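Local coordinates for membrane-anchored mycosin mycp1 (Mycobacterium smegmatis, PDB 4KB5), which acts as a subtilisin-like serine protease that cleaves EspB and may regulate both ESX-1 type VII secretion and virulence, at residues Q53-F58 and A365-E370; A203-G208 and D252-T257; V258-Q263 and S268-S273. One frame throughout, in Å; residues are numbered along the deposited sequence.

Interaction 1 of 3, residues Q53-F58 and A365-E370; sequences QEAQKF and AALTWE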
loop_
_atom_site.group_PDB
_atom_site.type_symbol
_atom_site.label_atom_id
_atom_site.label_comp_id
_atom_site.label_asym_id
_atom_site.label_seq_id
_atom_site.Cartn_x
_atom_site.Cartn_y
_atom_site.Cartn_z
ATOM N N GLN A 53 19.183 2.892 9.195
ATOM C CA GLN A 53 20.605 3.159 8.996
ATOM C C GLN A 53 21.424 1.866 8.905
ATOM O O GLN A 53 22.263 1.717 8.012
ATOM C CB GLN A 53 21.148 4.084 10.097
ATOM C CG GLN A 53 22.623 4.436 9.935
ATOM C CD GLN A 53 23.100 5.613 10.792
ATOM O OE1 GLN A 53 24.264 6.012 10.701
ATOM N NE2 GLN A 53 22.214 6.173 11.619
ATOM N N GLU A 54 21.155 0.928 9.807
ATOM C CA GLU A 54 21.804 -0.377 9.768
ATOM C C GLU A 54 21.438 -1.111 8.480
ATOM O O GLU A 54 22.312 -1.581 7.752
ATOM C CB GLU A 54 21.405 -1.213 10.984
ATOM C CG GLU A 54 21.927 -2.639 10.955
ATOM O OE1 GLU A 54 21.383 -2.925 13.255
ATOM O OE2 GLU A 54 23.213 -3.890 12.520
ATOM N N ALA A 55 20.140 -1.201 8.206
ATOM C CA ALA A 55 19.639 -1.851 6.965
ATOM C C ALA A 55 20.324 -1.344 5.695
ATOM O O ALA A 55 20.603 -2.115 4.772
ATOM C CB ALA A 55 18.122 -1.689 6.838
ATOM N N GLN A 56 20.608 -0.044 5.653
ATOM C CA GLN A 56 21.177 0.556 4.445
ATOM C C GLN A 56 22.658 0.256 4.237
ATOM O O GLN A 56 23.212 0.585 3.192
ATOM C CB GLN A 56 20.869 2.054 4.366
ATOM C CG GLN A 56 19.371 2.318 4.263
ATOM C CD GLN A 56 19.008 3.784 4.261
ATOM O OE1 GLN A 56 19.795 4.632 4.674
ATOM N NE2 GLN A 56 17.797 4.091 3.815
ATOM N N LYS A 57 23.287 -0.409 5.205
ATOM C CA LYS A 57 24.633 -0.954 4.998
ATOM C C LYS A 57 24.613 -2.154 4.052
ATOM O O LYS A 57 25.640 -2.518 3.481
ATOM C CB LYS A 57 25.272 -1.345 6.338
ATOM C CG LYS A 57 25.537 -0.139 7.226
ATOM C CD LYS A 57 26.163 -0.480 8.564
ATOM C CE LYS A 57 26.508 0.813 9.290
ATOM N NZ LYS A 57 26.930 0.584 10.696
ATOM N N PHE A 58 23.437 -2.753 3.877
ATOM C CA PHE A 58 23.286 -3.947 3.046
ATOM C C PHE A 58 22.643 -3.693 1.679
ATOM O O PHE A 58 22.871 -4.459 0.744
ATOM C CB PHE A 58 22.517 -5.018 3.811
ATOM C CG PHE A 58 23.157 -5.382 5.122
ATOM C CD1 PHE A 58 24.329 -6.140 5.150
ATOM C CD2 PHE A 58 22.614 -4.938 6.320
ATOM C CE1 PHE A 58 24.936 -6.460 6.357
ATOM C CE2 PHE A 58 23.216 -5.253 7.530
ATOM C CZ PHE A 58 24.378 -6.016 7.548
ATOM N N ALA A 365 16.919 -8.026 9.625
ATOM C CA ALA A 365 16.730 -9.480 9.564
ATOM C C ALA A 365 16.374 -9.921 8.146
ATOM O O ALA A 365 16.986 -10.862 7.619
ATOM C CB ALA A 365 15.671 -9.927 10.554
ATOM N N ALA A 366 15.418 -9.221 7.519
ATOM C CA ALA A 366 15.045 -9.506 6.106
ATOM C C ALA A 366 16.231 -9.489 5.150
ATOM O O ALA A 366 16.250 -10.210 4.149
ATOM C CB ALA A 366 13.960 -8.555 5.616
ATOM N N LEU A 367 17.224 -8.667 5.458
ATOM C CA LEU A 367 18.352 -8.500 4.553
ATOM C C LEU A 367 19.533 -9.427 4.848
ATOM O O LEU A 367 20.443 -9.544 4.027
ATOM C CB LEU A 367 18.798 -7.028 4.535
ATOM C CG LEU A 367 17.834 -6.044 3.845
ATOM C CD1 LEU A 367 18.090 -4.604 4.281
ATOM C CD2 LEU A 367 17.897 -6.162 2.330
ATOM N N THR A 368 19.517 -10.090 6.003
ATOM C CA THR A 368 20.690 -10.861 6.466
ATOM C C THR A 368 20.424 -12.339 6.804
ATOM O O THR A 368 21.315 -13.155 6.627
ATOM C CB THR A 368 21.385 -10.196 7.687
ATOM O OG1 THR A 368 20.436 -10.032 8.744
ATOM C CG2 THR A 368 21.959 -8.838 7.335
ATOM N N TRP A 369 19.231 -12.686 7.290
ATOM C CA TRP A 369 18.941 -14.088 7.670
ATOM C C TRP A 369 19.044 -15.024 6.501
ATOM O O TRP A 369 18.690 -14.669 5.360
ATOM C CB TRP A 369 17.559 -14.249 8.297
ATOM C CG TRP A 369 17.408 -13.761 9.721
ATOM C CD1 TRP A 369 18.200 -12.836 10.397
ATOM C CD2 TRP A 369 16.350 -14.125 10.685
ATOM N NE1 TRP A 369 17.740 -12.634 11.670
ATOM C CE2 TRP A 369 16.631 -13.368 11.907
ATOM C CE3 TRP A 369 15.252 -14.984 10.661
ATOM C CZ2 TRP A 369 15.836 -13.475 13.043
ATOM C CZ3 TRP A 369 14.453 -15.082 11.815
ATOM C CH2 TRP A 369 14.741 -14.345 12.975
ATOM N N GLU A 370 19.528 -16.235 6.777
ATOM C CA GLU A 370 19.544 -17.298 5.784
ATOM C C GLU A 370 18.363 -18.214 6.063
ATOM O O GLU A 370 18.249 -18.805 7.149
ATOM C CB GLU A 370 20.860 -18.071 5.827
ATOM C CG GLU A 370 21.326 -18.576 4.471
ATOM C CD GLU A 370 22.225 -19.794 4.578
ATOM O OE1 GLU A 370 22.123 -20.676 3.705
ATOM O OE2 GLU A 370 23.024 -19.879 5.534
#
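Ala55 meets Leu367 through two of its atoms, one from the backbone and one from the side chain. Leu367 CD1 lies 3.6 Å from Ala55 O, and the same methyl packs against the methyl of the alanine, with Ala55 CB 3.9 Å from Leu367 CD1. The Ala55 carbonyl also accepts the backbone N-H of Phe58, so the leucine methyl abuts an oxygen already engaged in a backbone turn. Phe58, which follows this turn, comes nearest to Leu367 in backbone position. Its CB faces Leu367 CB at 4.3 Å, while its ring extends further, to Thr368. There Thr368 CG2 sits 3.8 Å from the centroid of the Phe58 ring and 13° from the ring normal, a CH-pi contact almost centred on one face. The rotation of the threonine accounts for this: its hydroxyl, OG1, is hydrogen-bonded to Val364 O one helical turn back, and with chi1 at 57° the methyl branch is placed anti to the carbonyl carbon, directed at the aromatic face. The patch is thus mainly apolar and lies away from the catalytic residues. It joins helix 52-55 to helix 363-368, more than 300 residues later in the chain; Leu367 also packs on Leu324 of helix 311-328, whose last residue, Arg328, donates to Leu367 O and more weakly to Phe58 O.

Interaction 2 of 3, residues A203-G208 and D252-T257; sequences AVNVKG and DPLVLT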
loop_
_atom_site.group_PDB
_atom_site.type_symbol
_atom_site.label_atom_id
_atom_site.label_comp_id
_atom_site.label_asym_id
_atom_site.label_seq_id
_atom_site.Cartn_x
_atom_site.Cartn_y
_atom_site.Cartn_z
ATOM N N ALA A 203 0.418 -8.812 -13.124
ATOM C CA ALA A 203 1.584 -8.075 -12.620
ATOM C C ALA A 203 2.541 -8.973 -11.803
ATOM O O ALA A 203 3.770 -8.876 -11.939
ATOM C CB ALA A 203 1.126 -6.874 -11.799
ATOM N N VAL A 204 1.981 -9.866 -10.985
ATOM C CA VAL A 204 2.818 -10.711 -10.109
ATOM C C VAL A 204 3.364 -11.912 -10.879
ATOM O O VAL A 204 4.571 -12.095 -10.989
ATOM C CB VAL A 204 2.048 -11.171 -8.839
ATOM C CG1 VAL A 204 2.915 -12.048 -7.937
ATOM C CG2 VAL A 204 1.538 -9.971 -8.056
ATOM N N ASN A 205 2.467 -12.713 -11.434
ATOM C CA ASN A 205 2.856 -14.002 -12.011
ATOM C C ASN A 205 3.396 -13.962 -13.435
ATOM O O ASN A 205 4.199 -14.813 -13.803
ATOM C CB ASN A 205 1.721 -15.020 -11.834
ATOM C CG ASN A 205 1.552 -15.431 -10.371
ATOM O OD1 ASN A 205 2.537 -15.537 -9.644
ATOM N ND2 ASN A 205 0.312 -15.622 -9.929
ATOM N N VAL A 206 2.976 -12.969 -14.218
ATOM C CA VAL A 206 3.484 -12.793 -15.580
ATOM C C VAL A 206 4.648 -11.801 -15.609
ATOM O O VAL A 206 5.681 -12.087 -16.196
ATOM C CB VAL A 206 2.375 -12.364 -16.580
ATOM C CG1 VAL A 206 2.953 -12.168 -17.977
ATOM C CG2 VAL A 206 1.258 -13.400 -16.622
ATOM N N LYS A 207 4.498 -10.643 -14.971
ATOM C CA LYS A 207 5.556 -9.627 -15.039
ATOM C C LYS A 207 6.565 -9.618 -13.872
ATOM O O LYS A 207 7.574 -8.918 -13.928
ATOM C CB LYS A 207 4.964 -8.224 -15.264
ATOM C CG LYS A 207 4.145 -8.086 -16.546
ATOM C CD LYS A 207 4.990 -8.293 -17.801
ATOM C CE LYS A 207 5.638 -6.997 -18.255
ATOM N NZ LYS A 207 6.801 -7.233 -19.149
ATOM N N GLY A 208 6.305 -10.386 -12.821
ATOM C CA GLY A 208 7.306 -10.561 -11.758
ATOM C C GLY A 208 7.445 -9.403 -10.772
ATOM O O GLY A 208 8.534 -9.151 -10.263
ATOM N N ASP A 252 -4.298 -11.291 -0.611
ATOM C CA ASP A 252 -3.264 -11.990 0.166
ATOM C C ASP A 252 -3.365 -13.510 -0.071
ATOM O O ASP A 252 -4.463 -14.046 -0.048
ATOM C CB ASP A 252 -3.470 -11.695 1.648
ATOM C CG ASP A 252 -2.678 -12.634 2.557
ATOM O OD1 ASP A 252 -3.304 -13.420 3.311
ATOM O OD2 ASP A 252 -1.429 -12.591 2.506
ATOM N N PRO A 253 -2.229 -14.206 -0.292
ATOM C CA PRO A 253 -0.832 -13.784 -0.248
ATOM C C PRO A 253 -0.207 -13.463 -1.607
ATOM O O PRO A 253 1.019 -13.347 -1.708
ATOM C CB PRO A 253 -0.131 -15.016 0.359
ATOM C CG PRO A 253 -0.966 -16.189 -0.084
ATOM C CD PRO A 253 -2.328 -15.666 -0.502
ATOM N N LEU A 254 -1.030 -13.344 -2.642
ATOM C CA LEU A 254 -0.540 -12.853 -3.929
ATOM C C LEU A 254 -0.004 -11.422 -3.769
ATOM O O LEU A 254 1.036 -11.079 -4.311
ATOM C CB LEU A 254 -1.656 -12.909 -4.963
ATOM C CG LEU A 254 -1.269 -13.070 -6.430
ATOM C CD1 LEU A 254 -0.112 -14.047 -6.658
ATOM C CD2 LEU A 254 -2.503 -13.523 -7.188
ATOM N N VAL A 255 -0.729 -10.606 -3.006
ATOM C CA VAL A 255 -0.219 -9.316 -2.530
ATOM C C VAL A 255 0.200 -9.446 -1.060
ATOM O O VAL A 255 -0.193 -10.414 -0.399
ATOM C CB VAL A 255 -1.274 -8.196 -2.680
ATOM C CG1 VAL A 255 -1.662 -8.023 -4.152
ATOM C CG2 VAL A 255 -2.489 -8.466 -1.810
ATOM N N LEU A 256 1.021 -8.504 -0.579
ATOM C CA LEU A 256 1.326 -8.381 0.860
ATOM C C LEU A 256 0.555 -7.214 1.453
ATOM O O LEU A 256 0.769 -6.043 1.068
ATOM C CB LEU A 256 2.832 -8.217 1.108
ATOM C CG LEU A 256 3.266 -8.051 2.585
ATOM C CD1 LEU A 256 2.794 -9.207 3.478
ATOM C CD2 LEU A 256 4.787 -7.901 2.632
ATOM N N THR A 257 -0.367 -7.526 2.357
ATOM C CA THR A 257 -1.269 -6.528 2.927
ATOM C C THR A 257 -0.735 -6.052 4.277
ATOM O O THR A 257 -0.483 -6.875 5.189
ATOM C CB THR A 257 -2.687 -7.107 3.067
ATOM O OG1 THR A 257 -3.143 -7.492 1.772
ATOM C CG2 THR A 257 -3.676 -6.096 3.662
#
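Asn205 ND2 is engaged by Asn201 OD1, a hydrogen bond one turn back along the same helix, and on the facing segment it meets the leucine methyl Leu254 CD1 at 3.7 Å. The contact with the methyl is van der Waals only; the polar partner of the amide nitrogen is Asn201 OD1. The same methyl reaches the neighbouring valine, with Val204 CG1 3.8 Å from Leu254 CD1, so Leu254 touches two consecutive residues of the helix with a single branch. For Val204 the torsion matters: CG1 is anti to the backbone N (chi1 180°) and takes the methyl contact, whereas the other branch turns to the leucine backbone, Val204 CG2 lying 3.9 Å from Leu254 O. In the subtilisin-like alpha/beta fold this is the end of the central parallel sheet at which strands 210-214 and 256-261 begin: helix 194-206 ends here before strand 210-214, and the loop carrying Leu254, which contains a cis peptide bond between Asp252 and Pro253, leads into the adjacent strand 256-261. Ile211 of strand 210-214 is packed by both Val204 and Val255. Beyond the pair, Val204 leans on Pro334 at the start of helix 334-343, and Leu254 touches Ile7 of the N-terminal extension.

Interaction 3 of 3, residues V258-Q263 and S268-S273; sequences VGSIGQ and SNFSMS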
loop_
_atom_site.group_PDB
_atom_site.type_symbol
_atom_site.label_atom_id
_atom_site.label_comp_id
_atom_site.label_asym_id
_atom_site.label_seq_id
_atom_site.Cartn_x
_atom_site.Cartn_y
_atom_site.Cartn_z
ATOM N N VAL A 258 -0.559 -4.726 4.400
ATOM C CA VAL A 258 0.168 -4.143 5.532
ATOM C C VAL A 258 -0.701 -3.286 6.444
ATOM O O VAL A 258 -1.327 -2.312 6.007
ATOM C CB VAL A 258 1.401 -3.358 5.049
ATOM C CG1 VAL A 258 2.237 -2.874 6.233
ATOM C CG2 VAL A 258 2.235 -4.216 4.099
ATOM N N GLY A 259 -0.742 -3.664 7.716
ATOM C CA GLY A 259 -1.460 -2.898 8.738
ATOM C C GLY A 259 -0.528 -1.931 9.459
ATOM O O GLY A 259 0.687 -1.932 9.240
ATOM N N SER A 260 -1.093 -1.131 10.350
ATOM C CA SER A 260 -0.317 -0.095 11.031
ATOM C C SER A 260 -0.047 -0.365 12.523
ATOM O O SER A 260 -0.938 -0.826 13.237
ATOM C CB SER A 260 -1.022 1.255 10.873
ATOM O OG SER A 260 -0.338 2.240 11.614
ATOM N N ILE A 261 1.179 -0.073 12.972
ATOM C CA ILE A 261 1.492 0.018 14.419
ATOM C C ILE A 261 1.902 1.436 14.862
ATOM O O ILE A 261 2.382 2.255 14.052
ATOM C CB ILE A 261 2.592 -0.959 14.879
ATOM C CG1 ILE A 261 3.879 -0.754 14.068
ATOM C CG2 ILE A 261 2.089 -2.400 14.818
ATOM C CD1 ILE A 261 5.146 -0.878 14.886
ATOM N N GLY A 262 1.712 1.711 16.151
ATOM C CA GLY A 262 2.121 2.973 16.750
ATOM C C GLY A 262 3.490 2.899 17.393
ATOM O O GLY A 262 4.150 1.845 17.355
ATOM N N GLN A 263 3.907 4.022 17.991
ATOM C CA GLN A 263 5.223 4.160 18.643
ATOM C C GLN A 263 5.518 3.080 19.680
ATOM O O GLN A 263 6.663 2.665 19.829
ATOM C CB GLN A 263 5.365 5.546 19.285
ATOM C CG GLN A 263 5.835 6.616 18.318
ATOM C CD GLN A 263 5.505 8.027 18.767
ATOM O OE1 GLN A 263 4.335 8.398 18.916
ATOM N NE2 GLN A 263 6.536 8.832 18.954
ATOM N N SER A 268 -2.519 -0.114 15.498
ATOM C CA SER A 268 -3.270 1.139 15.554
ATOM C C SER A 268 -4.769 0.899 15.559
ATOM O O SER A 268 -5.274 0.040 14.839
ATOM C CB SER A 268 -2.917 2.034 14.364
ATOM O OG SER A 268 -1.509 2.170 14.239
ATOM N N ASN A 269 -5.481 1.695 16.345
ATOM C CA ASN A 269 -6.936 1.614 16.426
ATOM C C ASN A 269 -7.653 1.780 15.088
ATOM O O ASN A 269 -8.745 1.257 14.917
ATOM C CB ASN A 269 -7.487 2.621 17.453
ATOM C CG ASN A 269 -7.138 4.070 17.113
ATOM O OD1 ASN A 269 -6.219 4.648 17.696
ATOM N ND2 ASN A 269 -7.873 4.664 16.172
ATOM N N PHE A 270 -7.039 2.497 14.142
ATOM C CA PHE A 270 -7.686 2.806 12.866
ATOM C C PHE A 270 -7.389 1.757 11.764
ATOM O O PHE A 270 -8.011 1.786 10.711
ATOM C CB PHE A 270 -7.286 4.222 12.400
ATOM C CG PHE A 270 -5.792 4.398 12.214
ATOM C CD1 PHE A 270 -5.139 3.854 11.101
ATOM C CD2 PHE A 270 -5.034 5.074 13.169
ATOM C CE1 PHE A 270 -3.769 3.988 10.942
ATOM C CE2 PHE A 270 -3.659 5.210 13.011
ATOM C CZ PHE A 270 -3.027 4.668 11.901
ATOM N N SER A 271 -6.449 0.842 12.014
ATOM C CA SER A 271 -6.001 -0.153 11.018
ATOM C C SER A 271 -7.098 -1.195 10.769
ATOM O O SER A 271 -7.598 -1.794 11.709
ATOM C CB SER A 271 -4.722 -0.839 11.517
ATOM O OG SER A 271 -3.951 -1.410 10.470
ATOM N N MET A 272 -7.502 -1.393 9.513
ATOM C CA MET A 272 -8.558 -2.374 9.229
ATOM C C MET A 272 -8.071 -3.810 9.454
ATOM O O MET A 272 -7.026 -4.212 8.922
ATOM C CB MET A 272 -9.108 -2.209 7.811
ATOM C CG MET A 272 -10.134 -1.097 7.679
ATOM S SD MET A 272 -11.736 -1.453 8.442
ATOM C CE MET A 272 -12.210 -2.959 7.591
ATOM N N SER A 273 -8.811 -4.574 10.251
ATOM C CA SER A 273 -8.445 -5.973 10.483
ATOM C C SER A 273 -9.160 -6.921 9.520
ATOM O O SER A 273 -10.219 -6.592 8.961
ATOM C CB SER A 273 -8.723 -6.394 11.923
ATOM O OG SER A 273 -10.105 -6.639 12.111
#
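Ser260 lies near the end of strand 256-261 in the parallel sheet of the subtilisin-like fold, and the loop that leaves this strand folds back so that Ser268, Phe270 and Ser271 all come to rest on it. The returning segment contains a type I beta turn, Ser268 to Ser271, closed by the bond from Ser271 N to Ser268 O. Starting from its root, Ser260 CB meets Ser268 OG at 3.5 Å and Phe270 CE1 at 3.9 Å. One bond further, the hydroxyl is carried anti to the backbone N (chi1 175°), between these two neighbours. Here Ser260 OG donates to Ser268 OG at 2.9 Å, and it approaches Phe270 CZ to 3.6 Å obliquely to the ring. The accepting hydroxyl is also hydrogen-bonded to Glu284 OE2, so a short chain of hydrogen bonds leads from Ser260 through Ser268 to a carboxylate; the charge there would probably polarise both hydroxyls. The backbone of Ser260 is held as well. Ser268 N donates to Ser260 O over 2.8 Å, from above the carbonyl plane by 35°, while Ser260 N donates to Ser271 OG in a nearly straight bond, 165° at the hydrogen. One serine of the strand therefore forms three hydrogen bonds to the loop within a buried contact. The tethered turn carries Phe270, whose side chain is about 9 Å from that of Ser312 and about 10 Å from that of His101, both assigned to the charge relay system, so the turn lies near the active site. Thr311, just before Ser312, packs against Ser271. The Ser271 hydroxyl also sits close against the strand, with Ser271 OG 3.4 Å from Gly259 CA.

How the interactions relate
The three contacts are spread widely over one catalytic domain, with centres 22 to 24 Å apart. Interactions 2 and 3 follow one another along the chain and share strand 256-261 of the central parallel sheet: 252-257 enters the strand at one end and 258-263 leaves it at the other, on the side of the catalytic residues. The strand thus links a helix-to-loop contact at its N-terminal end with a turn near the active site. Interaction 1 encloses both in sequence, bringing together helices 52-55 and 363-368, which lie far apart along the chain. Its nearest atoms lie about 10 Å from interaction 2 and about 13 Å from interaction 3.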